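Side-chain contacts in beta-glucuronidase (uncultured Clostridium sp., PDB 6U7J), which hydrolyses beta-D-glucuronides and, as a gut bacterial family 2 glycosyl hydrolase, probably helps to reactivate estrogens: residues Y36-G39 against F40-W44; L399-R402 against D403-H406; Y527-R530 against C531-N535. One frame throughout, in Å; residues are numbered along the deposited sequence.

Contact 1 of 3, residues Y36-G39 against F40-W44; sequences YKQG and FEEKW
A short helix, 38-41, closed at its C-terminal end by a Schellman motif, brings Gln-38 and Gly-39 against Glu-42 and Trp-44. Lys-37 takes the N-cap position, and its carbonyl oxygen receives the N-H of Glu-41. At the other end Lys-43 turns to positive phi (50°); Trp-44 N bonds Gly-39 O at 2.9 Å, in the carbonyl plane, and Lys-43 N bonds Phe-40 O weakly. The same turn lays the indole over the helix: Gly-39 CA sits above one face of its six-membered ring, 3.9 Å from the centroid, a CH-pi contact made close by the absence of a side chain. Gln-38, with CG anti to the backbone N (chi1 173°) and an extended chain, runs obliquely across to the indole, its CD 3.4 Å from Trp-44 CZ2; amide and ring planes are inclined by 42°. Gln-38 NE2 donates to Glu-42 OE2 at 3.0 Å, arriving from above the carboxylate plane, and the two flat groups stand almost perpendicular. Glu-42 OE1 takes Trp-44 NE1 at 3.2 Å, so one carboxylate links amide and indole. Gln-38 OE1 accepts from Asn-34 N, and Tyr-35 OH adds a second bond to Glu-42 OE2. On another side, Lys-37 CG meets the edge of the Phe-40 ring, 3.9 Å from Phe-40 CD2, while edge-to-face contacts with Trp-76 and Trp-78 hold Phe-40 against the sheet. This is a Schellman-terminated helical turn, here set on the beta-sheet of the family 2 sugar-binding domain.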
# COMPACT_ATOMS: atom_id res chain seq x y z
N TYR B 36 -23.02 -31.78 9.83
CA TYR B 36 -22.75 -32.56 8.62
C TYR B 36 -24.02 -33.24 8.11
O TYR B 36 -24.65 -34.02 8.83
CB TYR B 36 -21.66 -33.60 8.90
CG TYR B 36 -21.23 -34.34 7.65
CD1 TYR B 36 -20.87 -33.64 6.50
CD2 TYR B 36 -21.18 -35.73 7.63
CE1 TYR B 36 -20.48 -34.32 5.35
CE2 TYR B 36 -20.78 -36.41 6.48
CZ TYR B 36 -20.43 -35.70 5.34
OH TYR B 36 -20.04 -36.38 4.19
N LYS B 37 -24.39 -32.91 6.87
CA LYS B 37 -25.51 -33.50 6.13
C LYS B 37 -26.88 -33.19 6.74
O LYS B 37 -27.85 -33.90 6.47
CB LYS B 37 -25.32 -35.02 5.97
CG LYS B 37 -24.21 -35.38 4.97
CD LYS B 37 -24.23 -36.87 4.59
CE LYS B 37 -24.09 -37.75 5.83
NZ LYS B 37 -24.50 -39.17 5.60
N GLN B 38 -27.00 -32.10 7.51
CA GLN B 38 -28.28 -31.75 8.12
C GLN B 38 -29.40 -31.67 7.10
O GLN B 38 -30.49 -32.21 7.32
CB GLN B 38 -28.17 -30.42 8.86
CG GLN B 38 -29.52 -29.92 9.38
CD GLN B 38 -29.40 -28.64 10.17
OE1 GLN B 38 -28.45 -27.87 9.99
NE2 GLN B 38 -30.34 -28.41 11.07
N GLY B 39 -29.14 -31.02 5.96
CA GLY B 39 -30.18 -30.88 4.94
C GLY B 39 -30.72 -32.21 4.45
O GLY B 39 -31.92 -32.37 4.22
N PHE B 40 -29.83 -33.19 4.23
CA PHE B 40 -30.28 -34.51 3.79
C PHE B 40 -31.03 -35.21 4.91
O PHE B 40 -32.06 -35.85 4.67
CB PHE B 40 -29.09 -35.36 3.34
CG PHE B 40 -28.34 -34.81 2.17
CD1 PHE B 40 -28.99 -34.47 1.00
CD2 PHE B 40 -26.96 -34.63 2.25
CE1 PHE B 40 -28.28 -33.95 -0.08
CE2 PHE B 40 -26.25 -34.11 1.17
CZ PHE B 40 -26.91 -33.77 0.01
N GLU B 41 -30.52 -35.11 6.14
CA GLU B 41 -31.12 -35.83 7.25
C GLU B 41 -32.49 -35.27 7.58
O GLU B 41 -33.42 -36.03 7.89
CB GLU B 41 -30.20 -35.77 8.47
CG GLU B 41 -28.99 -36.70 8.34
CD GLU B 41 -28.33 -37.03 9.67
OE1 GLU B 41 -28.90 -36.67 10.73
OE2 GLU B 41 -27.24 -37.64 9.64
N GLU B 42 -32.65 -33.95 7.51
CA GLU B 42 -33.93 -33.32 7.79
C GLU B 42 -34.77 -33.16 6.54
O GLU B 42 -35.85 -32.55 6.60
CB GLU B 42 -33.69 -31.97 8.47
CG GLU B 42 -32.90 -32.14 9.76
CD GLU B 42 -32.79 -30.87 10.58
OE1 GLU B 42 -33.42 -29.85 10.20
OE2 GLU B 42 -32.05 -30.88 11.59
N LYS B 43 -34.30 -33.69 5.41
CA LYS B 43 -35.02 -33.70 4.14
C LYS B 43 -35.53 -32.31 3.80
O LYS B 43 -36.70 -32.11 3.47
CB LYS B 43 -36.14 -34.74 4.17
CG LYS B 43 -35.58 -36.12 4.51
CD LYS B 43 -36.27 -37.28 3.82
CE LYS B 43 -36.12 -38.55 4.65
NZ LYS B 43 -36.46 -39.79 3.88
N TRP B 44 -34.60 -31.34 3.84
CA TRP B 44 -34.93 -29.95 3.57
C TRP B 44 -35.52 -29.77 2.19
O TRP B 44 -36.29 -28.83 1.97
CB TRP B 44 -33.67 -29.07 3.69
CG TRP B 44 -33.30 -28.72 5.07
CD1 TRP B 44 -33.99 -29.02 6.22
CD2 TRP B 44 -32.15 -27.98 5.48
NE1 TRP B 44 -33.32 -28.53 7.32
CE2 TRP B 44 -32.19 -27.88 6.89
CE3 TRP B 44 -31.08 -27.38 4.80
CZ2 TRP B 44 -31.20 -27.21 7.62
CZ3 TRP B 44 -30.10 -26.73 5.52
CH2 TRP B 44 -30.17 -26.64 6.92

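Contact 2 of 3, residues L399-R402 against D403-H406; sequences LYQR and DKNH
Leu-399, at the start of the last helical turn, accepts Asp-403 N on its carbonyl oxygen at 2.9 Å, and its CD1 methyl rests 3.4 Å from Asp-403 OD2. Tyr-400 offers a ring face to Lys-404, whose CB stands 3.7 Å from the ring centroid and 22° off the normal, a CH-pi contact; the two side chains cross at about a right angle. Lys-404 CG lies between the backbone N and carbonyl carbon (chi1 54°), from where the extended chain runs beside Gln-401. There Lys-404 NZ reaches Gln-401 OE1 at 3.1 Å, from above the carbonyl plane, and also engages Asp-200 and Ser-202; Gln-401 NE2 bonds Asp-200 too. Arg-402 bends at chi3 (74°) to grip its neighbour side-on: NE meets Asp-403 OD1 at 2.6 Å and NH2 meets OD2 of the same carboxylate at 3.0 Å, on its syn lone pair. The near-coplanar planes fit this two-pronged salt bridge, and Arg-402 NH1 bonds Tyr-344 O. A water links Arg-402 O to Asn-405 N. With His-406 N bonded to Asp-403 O, the segment is a helix C-terminus running into a type I beta turn, the link from helix 386-403 to TIM-barrel strand 409-416.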
# COMPACT_ATOMS: atom_id res chain seq x y z
N LEU B 399 -14.19 -34.00 -20.26
CA LEU B 399 -13.49 -32.85 -20.82
C LEU B 399 -13.37 -32.96 -22.34
O LEU B 399 -13.65 -31.99 -23.06
CB LEU B 399 -12.10 -32.69 -20.20
CG LEU B 399 -11.33 -31.48 -20.76
CD1 LEU B 399 -12.10 -30.18 -20.59
CD2 LEU B 399 -9.99 -31.37 -20.09
N TYR B 400 -13.00 -34.15 -22.84
CA TYR B 400 -12.91 -34.34 -24.29
C TYR B 400 -14.25 -34.09 -24.96
O TYR B 400 -14.33 -33.38 -25.97
CB TYR B 400 -12.40 -35.75 -24.62
CG TYR B 400 -12.43 -36.03 -26.11
CD1 TYR B 400 -11.50 -35.47 -26.97
CD2 TYR B 400 -13.45 -36.83 -26.67
CE1 TYR B 400 -11.54 -35.71 -28.34
CE2 TYR B 400 -13.51 -37.07 -28.03
CZ TYR B 400 -12.56 -36.51 -28.87
OH TYR B 400 -12.61 -36.76 -30.22
N GLN B 401 -15.33 -34.64 -24.40
CA GLN B 401 -16.63 -34.45 -25.04
C GLN B 401 -17.00 -32.97 -25.11
O GLN B 401 -17.59 -32.52 -26.10
CB GLN B 401 -17.72 -35.24 -24.30
CG GLN B 401 -17.80 -36.71 -24.71
CD GLN B 401 -18.30 -36.88 -26.13
OE1 GLN B 401 -17.59 -37.42 -26.98
NE2 GLN B 401 -19.51 -36.40 -26.40
N ARG B 402 -16.67 -32.21 -24.07
CA ARG B 402 -17.03 -30.79 -24.08
C ARG B 402 -16.16 -29.99 -25.04
O ARG B 402 -16.67 -29.12 -25.76
CB ARG B 402 -16.93 -30.22 -22.66
CG ARG B 402 -17.66 -28.88 -22.48
CD ARG B 402 -17.24 -28.19 -21.21
NE ARG B 402 -15.89 -27.62 -21.32
CZ ARG B 402 -15.35 -26.78 -20.44
NH1 ARG B 402 -16.03 -26.40 -19.36
NH2 ARG B 402 -14.11 -26.33 -20.65
N ASP B 403 -14.85 -30.24 -25.08
CA ASP B 403 -13.94 -29.33 -25.77
C ASP B 403 -13.33 -29.88 -27.07
O ASP B 403 -12.51 -29.19 -27.69
CB ASP B 403 -12.82 -28.89 -24.81
CG ASP B 403 -13.34 -28.02 -23.64
OD1 ASP B 403 -14.57 -27.76 -23.54
OD2 ASP B 403 -12.51 -27.60 -22.81
N LYS B 404 -13.73 -31.08 -27.51
CA LYS B 404 -13.05 -31.74 -28.64
C LYS B 404 -13.08 -30.89 -29.90
O LYS B 404 -12.15 -30.95 -30.71
CB LYS B 404 -13.69 -33.10 -28.92
CG LYS B 404 -15.20 -33.03 -29.14
CD LYS B 404 -15.83 -34.41 -29.14
CE LYS B 404 -17.31 -34.30 -29.49
NZ LYS B 404 -18.01 -35.61 -29.46
N ASN B 405 -14.12 -30.10 -30.09
CA ASN B 405 -14.29 -29.34 -31.32
C ASN B 405 -13.67 -27.95 -31.25
O ASN B 405 -13.78 -27.18 -32.22
CB ASN B 405 -15.77 -29.25 -31.66
CG ASN B 405 -16.36 -30.60 -32.00
OD1 ASN B 405 -15.70 -31.42 -32.64
ND2 ASN B 405 -17.59 -30.86 -31.56
N HIS B 406 -13.03 -27.60 -30.14
CA HIS B 406 -12.37 -26.31 -30.02
C HIS B 406 -11.01 -26.31 -30.73
O HIS B 406 -10.08 -26.99 -30.29
CB HIS B 406 -12.20 -25.94 -28.55
CG HIS B 406 -13.46 -25.46 -27.88
ND1 HIS B 406 -14.23 -24.44 -28.39
CD2 HIS B 406 -14.05 -25.83 -26.72
CE1 HIS B 406 -15.26 -24.22 -27.59
NE2 HIS B 406 -15.17 -25.05 -26.57
O HOH W 1 -16.29 -28.75 -28.40

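Contact 3 of 3, residues Y527-R530 against C531-N535; sequences YQKR and CIEEN
Arg-530 and Glu-534 run side by side in the same direction, yet their flat ends are turned 84° apart. Arg-530 NH1 reaches Glu-534 OE2 at 3.2 Å, approaching on the anti side of the carboxylate, while the oxygen lies at the edge of the guanidinium and near its plane. Glu-533 comes in differently: its chain crosses that of the arginine, with planes 42° apart, and its OE1 takes the same NH1 at 2.6 Å, nearly along the C-O axis. One nitrogen therefore bonds two carboxylates, and the guanidinium charge probably offsets the closeness of the two glutamates. Bends at chi2 (-75°) and chi3 turn the end of Arg-530 toward this pair. Lys-529 NZ extends the salt-bridge network to Glu-533 OE2, but those two atoms are modelled too close for their exact placing to be trusted.

These charges line one side of helix 525-540, which connects the parallel strands 502-506 and 545-551 in a beta-alpha-beta unit of the TIM barrel. Ile-532 leans on Ile-586 of helix 581-592.

Tyr-527 approaches Cys-531 obliquely, with CE2 3.8 Å from Cys-531 CB. The sulfur SG is farther off, 5.5 Å from the tyrosine ring centroid, in a loose sulfur-aromatic contact. Tyr-527 OH bonds Gly-472 O and Gly-478 N, which fixes the far end of the ring, and Cys-531 N donates to Tyr-527 O at 2.8 Å.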
# COMPACT_ATOMS: atom_id res chain seq x y z
N TYR B 527 12.52 -7.42 -7.74
CA TYR B 527 12.98 -8.79 -7.68
C TYR B 527 12.19 -9.68 -8.64
O TYR B 527 12.77 -10.55 -9.31
CB TYR B 527 12.89 -9.33 -6.25
CG TYR B 527 13.52 -10.70 -6.11
CD1 TYR B 527 14.85 -10.83 -5.72
CD2 TYR B 527 12.80 -11.85 -6.42
CE1 TYR B 527 15.43 -12.09 -5.62
CE2 TYR B 527 13.37 -13.10 -6.32
CZ TYR B 527 14.69 -13.22 -5.92
OH TYR B 527 15.25 -14.47 -5.83
N GLN B 528 10.87 -9.49 -8.71
CA GLN B 528 10.08 -10.27 -9.66
C GLN B 528 10.61 -10.10 -11.07
O GLN B 528 10.71 -11.07 -11.83
CB GLN B 528 8.61 -9.86 -9.59
CG GLN B 528 7.67 -10.78 -10.35
CD GLN B 528 6.22 -10.30 -10.32
OE1 GLN B 528 5.95 -9.11 -10.48
NE2 GLN B 528 5.30 -11.22 -10.12
N LYS B 529 10.97 -8.86 -11.44
CA LYS B 529 11.45 -8.63 -12.79
C LYS B 529 12.78 -9.35 -13.03
O LYS B 529 12.96 -9.99 -14.08
CB LYS B 529 11.58 -7.14 -13.06
CG LYS B 529 12.00 -6.81 -14.49
CD LYS B 529 13.04 -5.72 -14.45
CE LYS B 529 13.28 -5.05 -15.80
NZ LYS B 529 14.68 -5.30 -16.25
N ARG B 530 13.71 -9.27 -12.07
CA ARG B 530 15.03 -9.89 -12.22
C ARG B 530 14.93 -11.42 -12.18
O ARG B 530 15.61 -12.12 -12.95
CB ARG B 530 15.99 -9.40 -11.13
CG ARG B 530 16.32 -7.89 -11.14
CD ARG B 530 17.30 -7.53 -12.25
NE ARG B 530 18.58 -8.20 -12.05
CZ ARG B 530 19.07 -9.15 -12.84
NH1 ARG B 530 18.38 -9.54 -13.91
NH2 ARG B 530 20.24 -9.71 -12.57
N CYS B 531 14.11 -11.96 -11.28
CA CYS B 531 13.93 -13.40 -11.20
C CYS B 531 13.48 -13.97 -12.55
O CYS B 531 14.00 -14.99 -13.01
CB CYS B 531 12.93 -13.72 -10.09
SG CYS B 531 12.44 -15.43 -9.91
N ILE B 532 12.54 -13.29 -13.21
CA ILE B 532 12.02 -13.75 -14.49
C ILE B 532 13.06 -13.56 -15.60
O ILE B 532 13.22 -14.43 -16.46
CB ILE B 532 10.68 -13.03 -14.80
CG1 ILE B 532 9.58 -13.61 -13.90
CG2 ILE B 532 10.26 -13.19 -16.25
CD1 ILE B 532 8.26 -12.97 -14.16
N GLU B 533 13.76 -12.43 -15.60
CA GLU B 533 14.84 -12.22 -16.57
C GLU B 533 15.86 -13.36 -16.56
O GLU B 533 16.29 -13.85 -17.62
CB GLU B 533 15.57 -10.92 -16.27
CG GLU B 533 14.95 -9.70 -16.84
CD GLU B 533 15.60 -8.46 -16.26
OE1 GLU B 533 16.60 -8.58 -15.50
OE2 GLU B 533 15.12 -7.35 -16.58
N GLU B 534 16.33 -13.73 -15.37
CA GLU B 534 17.39 -14.72 -15.26
C GLU B 534 16.89 -16.09 -15.72
O GLU B 534 17.62 -16.82 -16.41
CB GLU B 534 17.90 -14.78 -13.83
CG GLU B 534 18.72 -13.55 -13.41
CD GLU B 534 19.84 -13.29 -14.39
OE1 GLU B 534 20.67 -14.20 -14.58
OE2 GLU B 534 19.89 -12.19 -14.98
N ASN B 535 15.66 -16.45 -15.34
CA ASN B 535 15.10 -17.69 -15.86
C ASN B 535 15.00 -17.64 -17.38
O ASN B 535 15.38 -18.59 -18.07
CB ASN B 535 13.73 -17.97 -15.22
CG ASN B 535 13.86 -18.56 -13.83
OD1 ASN B 535 14.38 -19.66 -13.66
ND2 ASN B 535 13.42 -17.81 -12.81

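In the fold
From the N terminus, contact 1 comes first, on helix 38-41 of the sugar-binding domain, just after strand 20-32. Contact 2 follows at the end of helix 386-403 in the TIM-barrel domain, and contact 3 on helix 525-540 of the same domain. Each joins adjoining residues, so none closes a long loop; they stand in series, and none nests or crosses. Their centres are about 36 Å apart for contacts 1 and 2 and for 2 and 3, and about 52 Å for 1 and 3. Contact 1 sets its helix on the antiparallel sheet, through Phe-40 on strand 104-109; contact 2 joins the barrel to strand 198-208, whereas contact 3 meets helices 480-498 and 581-592.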